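PDZ domain protein (Parabacteroides distasonis, PDB 4L8N) is of unknown function but combines N-terminal and C-terminal PDZ domains with a DUF4136 domain and has a magnesium-binding site. Local coordinates at residues S84-P89 / M287-T292; D138-G143 / Q251-G256; E166-E171 / I188-F193. All coordinates share one frame; numbering follows the deposited sequence.

Contact 1 (S84-P89 / M287-T292); sequences SNLSSP and MQYPYT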
ATOM      1  N   SER A  84     -12.961  13.654  28.800  1.00 63.82           N
ATOM      2  CA  SER A  84     -13.549  12.387  28.421  1.00 62.43           C
ATOM      3  C   SER A  84     -12.477  11.544  27.692  1.00 64.08           C
ATOM      4  O   SER A  84     -11.605  12.071  26.982  1.00 61.98           O
ATOM      5  CB  SER A  84     -14.822  12.554  27.594  1.00 65.20           C
ATOM      6  OG  SER A  84     -14.604  12.771  26.212  1.00 69.10           O
ATOM      7  N   ASN A  85     -12.532  10.235  27.926  1.00 60.62           N
ATOM      8  CA  ASN A  85     -11.682   9.221  27.310  1.00 58.82           C
ATOM      9  C   ASN A  85     -12.414   7.865  27.339  1.00 63.95           C
ATOM     10  O   ASN A  85     -13.626   7.816  27.590  1.00 65.93           O
ATOM     11  CB  ASN A  85     -10.325   9.153  28.009  1.00 58.69           C
ATOM     12  CG  ASN A  85     -10.403   8.945  29.485  1.00 69.78           C
ATOM     13  OD1 ASN A  85     -11.255   8.226  29.990  1.00 73.14           O
ATOM     14  ND2 ASN A  85      -9.543   9.616  30.214  1.00 63.74           N
ATOM     15  N   LEU A  86     -11.687   6.774  27.100  1.00 59.24           N
ATOM     16  CA  LEU A  86     -12.238   5.419  27.068  1.00 58.76           C
ATOM     17  C   LEU A  86     -12.460   4.838  28.486  1.00 70.15           C
ATOM     18  O   LEU A  86     -13.221   3.882  28.628  1.00 72.33           O
ATOM     19  CB  LEU A  86     -11.341   4.506  26.214  1.00 55.60           C
ATOM     20  CG  LEU A  86     -11.162   4.919  24.726  1.00 55.63           C
ATOM     21  CD1 LEU A  86     -10.168   3.988  24.018  1.00 52.40           C
ATOM     22  CD2 LEU A  86     -12.488   4.915  23.985  1.00 55.40           C
ATOM     23  N   SER A  87     -11.842   5.433  29.528  1.00 69.91           N
ATOM     24  CA  SER A  87     -12.035   5.022  30.926  1.00 71.31           C
ATOM     25  C   SER A  87     -13.342   5.600  31.457  1.00 78.65           C
ATOM     26  O   SER A  87     -14.125   4.855  32.047  1.00 80.67           O
ATOM     27  CB  SER A  87     -10.868   5.468  31.801  1.00 74.70           C
ATOM     28  OG  SER A  87      -9.976   4.401  32.072  1.00 84.14           O
ATOM     29  N   SER A  88     -13.611   6.905  31.221  1.00 75.30           N
ATOM     30  CA  SER A  88     -14.860   7.510  31.687  1.00 77.12           C
ATOM     31  C   SER A  88     -15.457   8.539  30.697  1.00 79.70           C
ATOM     32  O   SER A  88     -14.720   9.221  29.989  1.00 77.37           O
ATOM     33  CB  SER A  88     -14.655   8.176  33.046  1.00 82.96           C
ATOM     34  OG  SER A  88     -13.769   9.274  32.928  1.00 94.41           O
ATOM     35  N   PRO A  89     -16.788   8.732  30.710  1.00 78.19           N
ATOM     36  CA  PRO A  89     -17.382   9.739  29.812  1.00 78.39           C
ATOM     37  C   PRO A  89     -17.257  11.171  30.341  1.00 83.06           C
ATOM     38  O   PRO A  89     -17.445  12.118  29.578  1.00 82.56           O
ATOM     39  CB  PRO A  89     -18.845   9.303  29.705  1.00 81.21           C
ATOM     40  CG  PRO A  89     -19.111   8.533  30.937  1.00 86.55           C
ATOM     41  CD  PRO A  89     -17.824   8.016  31.487  1.00 81.12           C
HETATM   42  N   MSE A 287      -1.758   3.073  18.630  1.00 43.92           N
HETATM   43  CA  MSE A 287      -1.676   4.495  19.014  1.00 42.82           C
HETATM   44  C   MSE A 287      -2.743   5.303  18.256  1.00 49.13           C
HETATM   45  O   MSE A 287      -3.094   6.411  18.673  1.00 49.12           O
HETATM   46  CB  MSE A 287      -0.277   5.060  18.769  1.00 43.67           C
HETATM   47  CG  MSE A 287       0.624   4.895  19.977  1.00 49.84           C
HETATM   48 SE   MSE A 287       2.448   5.524  19.722  0.75 55.81          SE
HETATM   49  CE  MSE A 287       2.075   7.301  19.681  1.00 52.92           C
ATOM     50  N   GLN A 288      -3.283   4.725  17.147  1.00 45.57           N
ATOM     51  CA  GLN A 288      -4.333   5.386  16.393  1.00 45.32           C
ATOM     52  C   GLN A 288      -5.720   4.907  16.808  1.00 48.37           C
ATOM     53  O   GLN A 288      -6.689   5.302  16.177  1.00 50.44           O
ATOM     54  CB  GLN A 288      -4.119   5.291  14.886  1.00 46.38           C
ATOM     55  CG  GLN A 288      -2.995   6.217  14.444  1.00 46.77           C
ATOM     56  CD  GLN A 288      -3.156   6.655  13.038  1.00 57.13           C
ATOM     57  OE1 GLN A 288      -3.445   7.823  12.759  1.00 54.05           O
ATOM     58  NE2 GLN A 288      -3.001   5.709  12.129  1.00 50.98           N
ATOM     59  N   TYR A 289      -5.836   4.119  17.903  1.00 43.30           N
ATOM     60  CA  TYR A 289      -7.138   3.760  18.464  1.00 42.85           C
ATOM     61  C   TYR A 289      -7.294   4.467  19.821  1.00 48.03           C
ATOM     62  O   TYR A 289      -6.472   4.218  20.710  1.00 47.55           O
ATOM     63  CB  TYR A 289      -7.382   2.237  18.592  1.00 43.11           C
ATOM     64  CG  TYR A 289      -8.841   1.975  18.901  1.00 44.34           C
ATOM     65  CD1 TYR A 289      -9.810   2.055  17.899  1.00 45.49           C
ATOM     66  CD2 TYR A 289      -9.285   1.839  20.224  1.00 44.70           C
ATOM     67  CE1 TYR A 289     -11.172   1.927  18.192  1.00 45.88           C
ATOM     68  CE2 TYR A 289     -10.648   1.718  20.526  1.00 45.58           C
ATOM     69  CZ  TYR A 289     -11.586   1.753  19.502  1.00 52.44           C
ATOM     70  OH  TYR A 289     -12.934   1.630  19.772  1.00 55.43           O
ATOM     71  N   PRO A 290      -8.283   5.374  20.033  1.00 45.85           N
ATOM     72  CA  PRO A 290      -9.394   5.772  19.154  1.00 47.18           C
ATOM     73  C   PRO A 290      -9.132   6.975  18.237  1.00 55.74           C
ATOM     74  O   PRO A 290     -10.008   7.330  17.447  1.00 55.74           O
ATOM     75  CB  PRO A 290     -10.481   6.125  20.167  1.00 49.07           C
ATOM     76  CG  PRO A 290      -9.736   6.686  21.327  1.00 52.40           C
ATOM     77  CD  PRO A 290      -8.398   6.030  21.352  1.00 46.30           C
ATOM     78  N   TYR A 291      -7.953   7.611  18.337  1.00 54.25           N
ATOM     79  CA  TYR A 291      -7.683   8.801  17.553  1.00 53.83           C
ATOM     80  C   TYR A 291      -6.828   8.485  16.321  1.00 55.32           C
ATOM     81  O   TYR A 291      -5.612   8.356  16.417  1.00 54.36           O
ATOM     82  CB  TYR A 291      -7.041   9.872  18.441  1.00 55.19           C
ATOM     83  CG  TYR A 291      -6.836  11.208  17.759  1.00 56.49           C
ATOM     84  CD1 TYR A 291      -7.888  11.856  17.119  1.00 57.76           C
ATOM     85  CD2 TYR A 291      -5.599  11.849  17.797  1.00 57.38           C
ATOM     86  CE1 TYR A 291      -7.706  13.089  16.499  1.00 59.87           C
ATOM     87  CE2 TYR A 291      -5.406  13.086  17.186  1.00 58.91           C
ATOM     88  CZ  TYR A 291      -6.462  13.706  16.539  1.00 65.38           C
ATOM     89  OH  TYR A 291      -6.267  14.937  15.957  1.00 63.16           O
ATOM     90  N   THR A 292      -7.504   8.365  15.161  1.00 50.72           N
ATOM     91  CA  THR A 292      -6.936   8.096  13.848  1.00 49.35           C
ATOM     92  C   THR A 292      -6.857   9.393  13.037  1.00 55.56           C
ATOM     93  O   THR A 292      -7.892  10.003  12.749  1.00 56.42           O
ATOM     94  CB  THR A 292      -7.787   7.025  13.112  1.00 51.48           C
ATOM     95  OG1 THR A 292      -7.811   5.807  13.857  1.00 50.30           O
ATOM     96  CG2 THR A 292      -7.285   6.724  11.712  1.00 47.63           C
TER
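The peptide bond before Pro-290 is cis, and Leu-86 meets the ring of that proline. The end of Leu-86 reaches the CG-CD side of the ring: CD1 of Leu-86 lies 3.8 Å from Pro-290 CD and equally far from Pro-290 CG, so one methyl straddles one bond of the ring. The leucine CG follows at 4.1 Å from Pro-290 CG. Its first torsion explains the reach, since CG is anti to the carbonyl carbon (chi1 -60°) and carries the methyl out from the loop. The same CD1 comes obliquely to the ring of Tyr-289, 4.2 Å from CE2. All three residues are buried, but the two segments bury just 109 Å² between them; Trp-24 packs on both Leu-86 and Pro-290.

Each loop is braced from within. Asn-85 OD1 accepts two backbone N-H groups: Ser-88 N at 3.0 Å, fairly straight at 163°, and Ser-87 N at 2.9 Å, which stands 40° above the amide carbonyl plane. Asp-49 binds the amide nitrogen of Asn-85, so both ends of that group are held. In 287-292, Thr-292 OG1 donates to Gln-288 O over 2.6 Å, while Trp-260 meets the Tyr-289 ring edge-to-face. The contact thus sets an Asx motif, in the hairpin loop between strands 78-84 and 91-101 of the six-stranded antiparallel sheet of the PDZ domain, against a turn with the cis proline at its third position, its backbone angles consistent with type VIa, on the way from helix 274-285 to strand 298-309.

Contact 2 (D138-G143 / Q251-G256); sequences DGVDFG and QKDIPG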
ATOM      1  N   ASP A 138     -19.520   5.755   9.261  1.00 56.08           N
ATOM      2  CA  ASP A 138     -20.530   6.210  10.234  1.00 56.47           C
ATOM      3  C   ASP A 138     -19.813   7.022  11.307  1.00 60.33           C
ATOM      4  O   ASP A 138     -18.749   6.615  11.778  1.00 57.11           O
ATOM      5  CB  ASP A 138     -21.301   5.024  10.845  1.00 57.93           C
ATOM      6  CG  ASP A 138     -21.978   4.117   9.830  1.00 72.45           C
ATOM      7  OD1 ASP A 138     -22.358   4.614   8.741  1.00 75.69           O
ATOM      8  OD2 ASP A 138     -22.133   2.914  10.121  1.00 79.72           O
ATOM      9  N   GLY A 139     -20.388   8.165  11.660  1.00 59.96           N
ATOM     10  CA  GLY A 139     -19.812   9.093  12.630  1.00 60.60           C
ATOM     11  C   GLY A 139     -20.040   8.752  14.090  1.00 65.79           C
ATOM     12  O   GLY A 139     -20.209   9.662  14.914  1.00 68.67           O
ATOM     13  N   VAL A 140     -19.999   7.441  14.427  1.00 58.59           N
ATOM     14  CA  VAL A 140     -20.200   6.940  15.773  1.00 57.09           C
ATOM     15  C   VAL A 140     -18.992   7.241  16.657  1.00 61.79           C
ATOM     16  O   VAL A 140     -17.853   7.001  16.260  1.00 61.90           O
ATOM     17  CB  VAL A 140     -20.573   5.439  15.778  1.00 59.50           C
ATOM     18  CG1 VAL A 140     -19.414   4.537  15.365  1.00 57.26           C
ATOM     19  CG2 VAL A 140     -21.143   5.020  17.126  1.00 60.62           C
ATOM     20  N   ASP A 141     -19.248   7.747  17.874  1.00 59.17           N
ATOM     21  CA  ASP A 141     -18.203   7.994  18.852  1.00 58.13           C
ATOM     22  C   ASP A 141     -17.680   6.650  19.414  1.00 61.07           C
ATOM     23  O   ASP A 141     -18.459   5.840  19.926  1.00 61.49           O
ATOM     24  CB  ASP A 141     -18.684   8.916  19.979  1.00 61.20           C
ATOM     25  CG  ASP A 141     -17.506   9.609  20.637  1.00 78.04           C
ATOM     26  OD1 ASP A 141     -16.879   8.998  21.534  1.00 76.22           O
ATOM     27  OD2 ASP A 141     -17.124  10.697  20.166  1.00 90.59           O
ATOM     28  N   PHE A 142     -16.358   6.419  19.295  1.00 55.52           N
ATOM     29  CA  PHE A 142     -15.674   5.210  19.774  1.00 53.80           C
ATOM     30  C   PHE A 142     -15.777   5.063  21.302  1.00 58.18           C
ATOM     31  O   PHE A 142     -15.628   3.957  21.811  1.00 58.63           O
ATOM     32  CB  PHE A 142     -14.195   5.168  19.314  1.00 53.42           C
ATOM     33  CG  PHE A 142     -13.979   4.909  17.837  1.00 54.29           C
ATOM     34  CD1 PHE A 142     -14.976   4.313  17.057  1.00 56.68           C
ATOM     35  CD2 PHE A 142     -12.763   5.205  17.234  1.00 55.63           C
ATOM     36  CE1 PHE A 142     -14.770   4.063  15.697  1.00 55.72           C
ATOM     37  CE2 PHE A 142     -12.558   4.936  15.874  1.00 56.84           C
ATOM     38  CZ  PHE A 142     -13.567   4.368  15.120  1.00 53.96           C
ATOM     39  N   GLY A 143     -16.081   6.151  22.000  1.00 55.12           N
ATOM     40  CA  GLY A 143     -16.301   6.146  23.444  1.00 55.87           C
ATOM     41  C   GLY A 143     -17.543   5.371  23.878  1.00 61.43           C
ATOM     42  O   GLY A 143     -17.704   5.098  25.066  1.00 61.73           O
ATOM     43  N   GLN A 251     -20.287  -4.995  18.342  1.00 56.75           N
ATOM     44  CA  GLN A 251     -21.232  -6.036  18.736  1.00 57.73           C
ATOM     45  C   GLN A 251     -22.535  -5.445  19.246  1.00 68.41           C
ATOM     46  O   GLN A 251     -23.507  -6.187  19.400  1.00 70.94           O
ATOM     47  CB  GLN A 251     -20.650  -6.944  19.835  1.00 58.63           C
ATOM     48  CG  GLN A 251     -19.330  -7.638  19.534  1.00 53.64           C
ATOM     49  CD  GLN A 251     -19.384  -8.551  18.353  1.00 73.05           C
ATOM     50  OE1 GLN A 251     -19.025  -8.175  17.241  1.00 72.47           O
ATOM     51  NE2 GLN A 251     -19.822  -9.772  18.575  1.00 71.31           N
ATOM     52  N   LYS A 252     -22.572  -4.133  19.544  1.00 67.28           N
ATOM     53  CA  LYS A 252     -23.768  -3.544  20.145  1.00 68.95           C
ATOM     54  C   LYS A 252     -24.537  -2.514  19.273  1.00 73.08           C
ATOM     55  O   LYS A 252     -25.749  -2.639  19.204  1.00 74.78           O
ATOM     56  CB  LYS A 252     -23.443  -2.931  21.526  1.00 71.60           C
ATOM     57  CG  LYS A 252     -22.329  -1.885  21.546  1.00 81.78           C
ATOM     58  CD  LYS A 252     -22.210  -1.197  22.902  1.00 92.60           C
ATOM     59  CE  LYS A 252     -22.756   0.208  22.927  1.00101.49           C
ATOM     60  NZ  LYS A 252     -22.703   0.800  24.294  1.00107.14           N
ATOM     61  N   ASP A 253     -23.881  -1.504  18.656  1.00 68.28           N
ATOM     62  CA  ASP A 253     -24.580  -0.445  17.911  1.00 68.21           C
ATOM     63  C   ASP A 253     -25.129  -0.955  16.590  1.00 71.82           C
ATOM     64  O   ASP A 253     -26.313  -0.766  16.351  1.00 74.71           O
ATOM     65  CB  ASP A 253     -23.687   0.787  17.689  1.00 69.65           C
ATOM     66  CG  ASP A 253     -24.420   2.109  17.605  1.00 87.12           C
ATOM     67  OD1 ASP A 253     -25.179   2.309  16.627  1.00 89.10           O
ATOM     68  OD2 ASP A 253     -24.211   2.960  18.498  1.00 99.01           O
ATOM     69  N   ILE A 254     -24.272  -1.529  15.712  1.00 65.02           N
ATOM     70  CA  ILE A 254     -24.599  -2.152  14.408  1.00 63.03           C
ATOM     71  C   ILE A 254     -23.751  -3.427  14.381  1.00 66.63           C
ATOM     72  O   ILE A 254     -22.598  -3.383  13.946  1.00 67.26           O
ATOM     73  CB  ILE A 254     -24.387  -1.216  13.166  1.00 64.29           C
ATOM     74  CG1 ILE A 254     -25.258   0.057  13.244  1.00 65.84           C
ATOM     75  CG2 ILE A 254     -24.636  -1.958  11.851  1.00 61.88           C
ATOM     76  CD1 ILE A 254     -24.750   1.249  12.443  1.00 71.81           C
ATOM     77  N   PRO A 255     -24.232  -4.530  14.986  1.00 63.30           N
ATOM     78  CA  PRO A 255     -23.392  -5.738  15.092  1.00 63.17           C
ATOM     79  C   PRO A 255     -22.778  -6.197  13.770  1.00 65.93           C
ATOM     80  O   PRO A 255     -23.467  -6.223  12.762  1.00 67.36           O
ATOM     81  CB  PRO A 255     -24.375  -6.786  15.636  1.00 66.45           C
ATOM     82  CG  PRO A 255     -25.346  -5.990  16.434  1.00 71.03           C
ATOM     83  CD  PRO A 255     -25.538  -4.726  15.654  1.00 66.06           C
ATOM     84  N   GLY A 256     -21.488  -6.507  13.783  1.00 59.99           N
ATOM     85  CA  GLY A 256     -20.775  -6.985  12.602  1.00 58.15           C
ATOM     86  C   GLY A 256     -20.037  -5.914  11.826  1.00 61.49           C
ATOM     87  O   GLY A 256     -19.171  -6.236  11.009  1.00 60.84           O
TER
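Asp-138 approaches Ile-254 from the opposite direction, and the path of its side chain shows how slender the meeting is. CB points to the other segment but stays 5.4 Å from Ile-254 CD1. CG is anti to the carbonyl carbon (chi1 -56°), which brings CG to 4.8 Å from Ile-254 CD1. At the tip the two oxygens part: OD1 remains 5.5 Å from Ile-254 CD1, whereas OD2 comes to 3.9 Å from it. OD2 has its main partner in Arg-257, with which it forms a salt bridge, so the charge beside the methyl is probably largely balanced.

A second touch lies alongside. Val-140 CG2 and Asp-253 OD2 are 3.9 Å apart, the two side chains sliding past each other in opposite directions. Together the touches bury 93 Å², a light surface contact. Side chains bond to the backbone of both loops: Asn-23 ND2 to the carbonyl oxygens of Asp-138 and Val-140, and Asp-250 to the nitrogens of Lys-252, Asp-253 and Ile-254. Within 138-143, Asp-141 OD1 takes Gly-143 N at 3.0 Å in an Asx turn, met on the anti side and 30° out of the carboxylate plane. Ile-254 also packs on Pro-255 of the second subunit. This is the tip of the beta hairpin formed by strands 240-250 and 258-268 in the DUF4136 sheet, touching the loop that leaves strand 123-135.

Contact 3 (E166-E171 / I188-F193); sequences ECIENE and IQTFYF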
ATOM      1  N   GLU A 166      -2.489 -11.177  23.628  1.00 62.93           N
ATOM      2  CA  GLU A 166      -1.920 -10.691  24.887  1.00 63.38           C
ATOM      3  C   GLU A 166      -1.363  -9.269  24.702  1.00 65.28           C
ATOM      4  O   GLU A 166      -1.514  -8.452  25.608  1.00 64.27           O
ATOM      5  CB  GLU A 166      -0.824 -11.633  25.393  1.00 65.70           C
ATOM      6  CG  GLU A 166      -1.326 -12.703  26.346  1.00 84.12           C
ATOM      7  CD  GLU A 166      -0.299 -13.734  26.788  1.00119.08           C
ATOM      8  OE1 GLU A 166       0.881 -13.365  27.003  1.00116.02           O
ATOM      9  OE2 GLU A 166      -0.688 -14.915  26.944  1.00116.90           O
ATOM     10  N   CYS A 167      -0.751  -8.973  23.520  1.00 60.32           N
ATOM     11  CA  CYS A 167      -0.219  -7.650  23.174  1.00 59.37           C
ATOM     12  C   CYS A 167      -1.360  -6.648  23.031  1.00 61.93           C
ATOM     13  O   CYS A 167      -1.277  -5.542  23.586  1.00 62.51           O
ATOM     14  CB  CYS A 167       0.620  -7.701  21.897  1.00 59.82           C
ATOM     15  SG  CYS A 167       2.132  -8.689  22.026  1.00 64.10           S
ATOM     16  N   ILE A 168      -2.417  -7.027  22.272  1.00 55.96           N
ATOM     17  CA  ILE A 168      -3.586  -6.176  22.054  1.00 55.47           C
ATOM     18  C   ILE A 168      -4.301  -5.951  23.381  1.00 61.50           C
ATOM     19  O   ILE A 168      -4.678  -4.806  23.669  1.00 62.37           O
ATOM     20  CB  ILE A 168      -4.549  -6.726  20.973  1.00 58.47           C
ATOM     21  CG1 ILE A 168      -3.798  -7.017  19.665  1.00 57.16           C
ATOM     22  CG2 ILE A 168      -5.733  -5.742  20.724  1.00 59.35           C
ATOM     23  CD1 ILE A 168      -4.475  -8.012  18.832  1.00 60.49           C
ATOM     24  N   GLU A 169      -4.421  -7.006  24.217  1.00 58.40           N
ATOM     25  CA  GLU A 169      -5.076  -6.889  25.522  1.00 59.55           C
ATOM     26  C   GLU A 169      -4.373  -5.862  26.400  1.00 62.54           C
ATOM     27  O   GLU A 169      -5.057  -5.037  26.986  1.00 63.85           O
ATOM     28  CB  GLU A 169      -5.164  -8.240  26.246  1.00 62.25           C
ATOM     29  CG  GLU A 169      -6.182  -8.244  27.372  1.00 74.27           C
ATOM     30  CD  GLU A 169      -6.258  -9.524  28.178  1.00102.76           C
ATOM     31  OE1 GLU A 169      -6.181 -10.618  27.570  1.00101.22           O
ATOM     32  OE2 GLU A 169      -6.434  -9.433  29.416  1.00 98.59           O
ATOM     33  N   ASN A 170      -3.033  -5.876  26.463  1.00 58.43           N
ATOM     34  CA  ASN A 170      -2.271  -4.896  27.248  1.00 58.78           C
ATOM     35  C   ASN A 170      -2.486  -3.482  26.717  1.00 60.52           C
ATOM     36  O   ASN A 170      -2.696  -2.580  27.519  1.00 60.38           O
ATOM     37  CB  ASN A 170      -0.754  -5.211  27.300  1.00 63.05           C
ATOM     38  CG  ASN A 170      -0.375  -6.492  28.033  1.00101.54           C
ATOM     39  OD1 ASN A 170      -1.129  -7.028  28.870  1.00103.63           O
ATOM     40  ND2 ASN A 170       0.824  -7.011  27.739  1.00 91.60           N
ATOM     41  N   GLU A 171      -2.480  -3.297  25.384  1.00 55.09           N
ATOM     42  CA  GLU A 171      -2.670  -1.977  24.775  1.00 53.97           C
ATOM     43  C   GLU A 171      -4.021  -1.366  25.085  1.00 58.59           C
ATOM     44  O   GLU A 171      -4.078  -0.187  25.434  1.00 59.63           O
ATOM     45  CB  GLU A 171      -2.488  -2.027  23.249  1.00 54.20           C
ATOM     46  CG  GLU A 171      -1.043  -2.064  22.796  1.00 57.70           C
ATOM     47  CD  GLU A 171      -0.051  -1.222  23.581  1.00 73.95           C
ATOM     48  OE1 GLU A 171      -0.150   0.026  23.541  1.00 61.55           O
ATOM     49  OE2 GLU A 171       0.839  -1.820  24.226  1.00 67.42           O
ATOM     50  N   ILE A 188     -12.367  -8.425  19.002  1.00 57.50           N
ATOM     51  CA  ILE A 188     -11.086  -8.181  18.327  1.00 56.44           C
ATOM     52  C   ILE A 188     -10.743  -9.412  17.477  1.00 60.72           C
ATOM     53  O   ILE A 188     -10.848 -10.546  17.944  1.00 60.86           O
ATOM     54  CB  ILE A 188      -9.924  -7.728  19.277  1.00 58.81           C
ATOM     55  CG1 ILE A 188     -10.073  -6.234  19.663  1.00 58.57           C
ATOM     56  CG2 ILE A 188      -8.563  -7.874  18.596  1.00 58.51           C
ATOM     57  CD1 ILE A 188     -10.983  -5.940  20.692  1.00 65.99           C
ATOM     58  N   GLN A 189     -10.381  -9.172  16.215  1.00 58.07           N
ATOM     59  CA  GLN A 189     -10.007 -10.200  15.246  1.00 58.90           C
ATOM     60  C   GLN A 189      -8.663  -9.863  14.604  1.00 63.38           C
ATOM     61  O   GLN A 189      -8.418  -8.723  14.220  1.00 60.35           O
ATOM     62  CB  GLN A 189     -11.095 -10.339  14.167  1.00 60.51           C
ATOM     63  CG  GLN A 189     -11.092 -11.678  13.413  1.00 84.15           C
ATOM     64  CD  GLN A 189     -12.453 -12.024  12.807  1.00101.98           C
ATOM     65  OE1 GLN A 189     -12.893 -11.443  11.794  1.00 86.42           O
ATOM     66  NE2 GLN A 189     -13.151 -12.990  13.417  1.00 94.05           N
ATOM     67  N   THR A 190      -7.779 -10.851  14.508  1.00 64.15           N
ATOM     68  CA  THR A 190      -6.489 -10.614  13.865  1.00 63.64           C
ATOM     69  C   THR A 190      -6.332 -11.511  12.681  1.00 67.44           C
ATOM     70  O   THR A 190      -6.814 -12.648  12.654  1.00 68.31           O
ATOM     71  CB  THR A 190      -5.287 -10.721  14.801  1.00 71.26           C
ATOM     72  OG1 THR A 190      -5.313 -11.952  15.521  1.00 74.99           O
ATOM     73  CG2 THR A 190      -5.207  -9.564  15.738  1.00 72.38           C
ATOM     74  N   PHE A 191      -5.689 -10.954  11.680  1.00 61.73           N
ATOM     75  CA  PHE A 191      -5.317 -11.648  10.477  1.00 61.47           C
ATOM     76  C   PHE A 191      -3.808 -11.419  10.258  1.00 66.08           C
ATOM     77  O   PHE A 191      -3.248 -10.398  10.665  1.00 63.20           O
ATOM     78  CB  PHE A 191      -6.193 -11.233   9.283  1.00 61.41           C
ATOM     79  CG  PHE A 191      -6.264  -9.753   8.993  1.00 60.29           C
ATOM     80  CD1 PHE A 191      -7.016  -8.902   9.801  1.00 61.83           C
ATOM     81  CD2 PHE A 191      -5.630  -9.218   7.881  1.00 58.89           C
ATOM     82  CE1 PHE A 191      -7.120  -7.541   9.500  1.00 61.17           C
ATOM     83  CE2 PHE A 191      -5.751  -7.870   7.574  1.00 60.17           C
ATOM     84  CZ  PHE A 191      -6.499  -7.039   8.381  1.00 58.36           C
ATOM     85  N   TYR A 192      -3.149 -12.417   9.691  1.00 66.50           N
ATOM     86  CA  TYR A 192      -1.702 -12.407   9.460  1.00 67.03           C
ATOM     87  C   TYR A 192      -1.355 -13.342   8.318  1.00 73.77           C
ATOM     88  O   TYR A 192      -2.093 -14.284   8.031  1.00 72.75           O
ATOM     89  CB  TYR A 192      -0.929 -12.809  10.741  1.00 67.44           C
ATOM     90  CG  TYR A 192      -1.499 -14.033  11.422  1.00 69.24           C
ATOM     91  CD1 TYR A 192      -1.142 -15.314  11.011  1.00 72.46           C
ATOM     92  CD2 TYR A 192      -2.448 -13.912  12.435  1.00 69.49           C
ATOM     93  CE1 TYR A 192      -1.716 -16.446  11.589  1.00 74.59           C
ATOM     94  CE2 TYR A 192      -2.996 -15.038  13.051  1.00 71.25           C
ATOM     95  CZ  TYR A 192      -2.629 -16.304  12.620  1.00 80.76           C
ATOM     96  OH  TYR A 192      -3.175 -17.423  13.196  1.00 82.87           O
ATOM     97  N   PHE A 193      -0.223 -13.079   7.689  1.00 74.14           N
ATOM     98  CA  PHE A 193       0.318 -13.853   6.586  1.00 77.17           C
ATOM     99  C   PHE A 193       1.819 -13.644   6.519  1.00 80.55           C
ATOM    100  O   PHE A 193       2.300 -12.525   6.708  1.00 77.54           O
ATOM    101  CB  PHE A 193      -0.350 -13.436   5.251  1.00 80.34           C
ATOM    102  CG  PHE A 193       0.166 -14.123   4.006  1.00 84.86           C
ATOM    103  CD1 PHE A 193      -0.401 -15.321   3.562  1.00 90.11           C
ATOM    104  CD2 PHE A 193       1.204 -13.565   3.257  1.00 88.17           C
ATOM    105  CE1 PHE A 193       0.068 -15.955   2.395  1.00 91.91           C
ATOM    106  CE2 PHE A 193       1.683 -14.213   2.097  1.00 92.31           C
ATOM    107  CZ  PHE A 193       1.098 -15.389   1.667  1.00 90.99           C
TER
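The backbone of Ile-188 is hydrogen-bonded to both Ala-149 and Ser-151, and its carbonyl oxygen takes a further, weak hydrogen bond from Ser-151 OG. These ties join the strand to its parallel neighbour 147-150 and the residue after it; the CB of Ile-188 points toward the helix. Ile-168 meets it there. The two isoleucines slide past each other in opposite directions, with Ile-188 CG2 placed 4.1 Å from both CD1 and CG2 of Ile-168.

Two residues further along the strand, Thr-190 meets Ile-168 tip to tip, its methyl CG2 standing 3.5 Å from Ile-168 CD1. The threonine turns this methyl to the helix because CG2 lies anti to the carbonyl carbon, with OG1 between N and C (chi1 52°). Ile-168 CD1 touches a methyl of each strand residue. Helix 158-175 lies on one face of the mixed sheet; strand 147-150, this helix and the short parallel strand 178-179 form a beta-alpha-beta crossover, and strand 186-196 follows on the other side of 147-150.

The helix extends the apolar seam in both directions: Ile-164 packs on Thr-190, and Leu-172 on Ile-188. Its own backbone is regular here, Asn-170 N reaching Glu-166 O at 3.1 Å. Between the two contacting strand residues, the CB of Gln-189 points away from the helix; its OE1 bonds to Ser-137 OG of the second subunit.

In the fold
Contacts 1 and 2 adjoin, their centres 14 Å apart. Phe-142 and Gly-143 of contact 2 join them: Phe-142 CD2 lies 3.5 Å from Pro-290 O, and Leu-86 CD2 lies 3.9 Å from Phe-142 O, so segment 84-89 touches 287-292 and also 138-143. Contact 3 stands apart, its centre about 18 Å from that of contact 1 and 20 Å from that of contact 2, with nearest atoms about 6 and 7 Å away. In sequence the three are nested, 3 inside 2 inside 1. Contact 1 joins the PDZ hairpin to the DUF4136 region, and contacts 2 and 3 lie within the latter; all are away from the magnesium-binding residues Glu-239 and Asp-270.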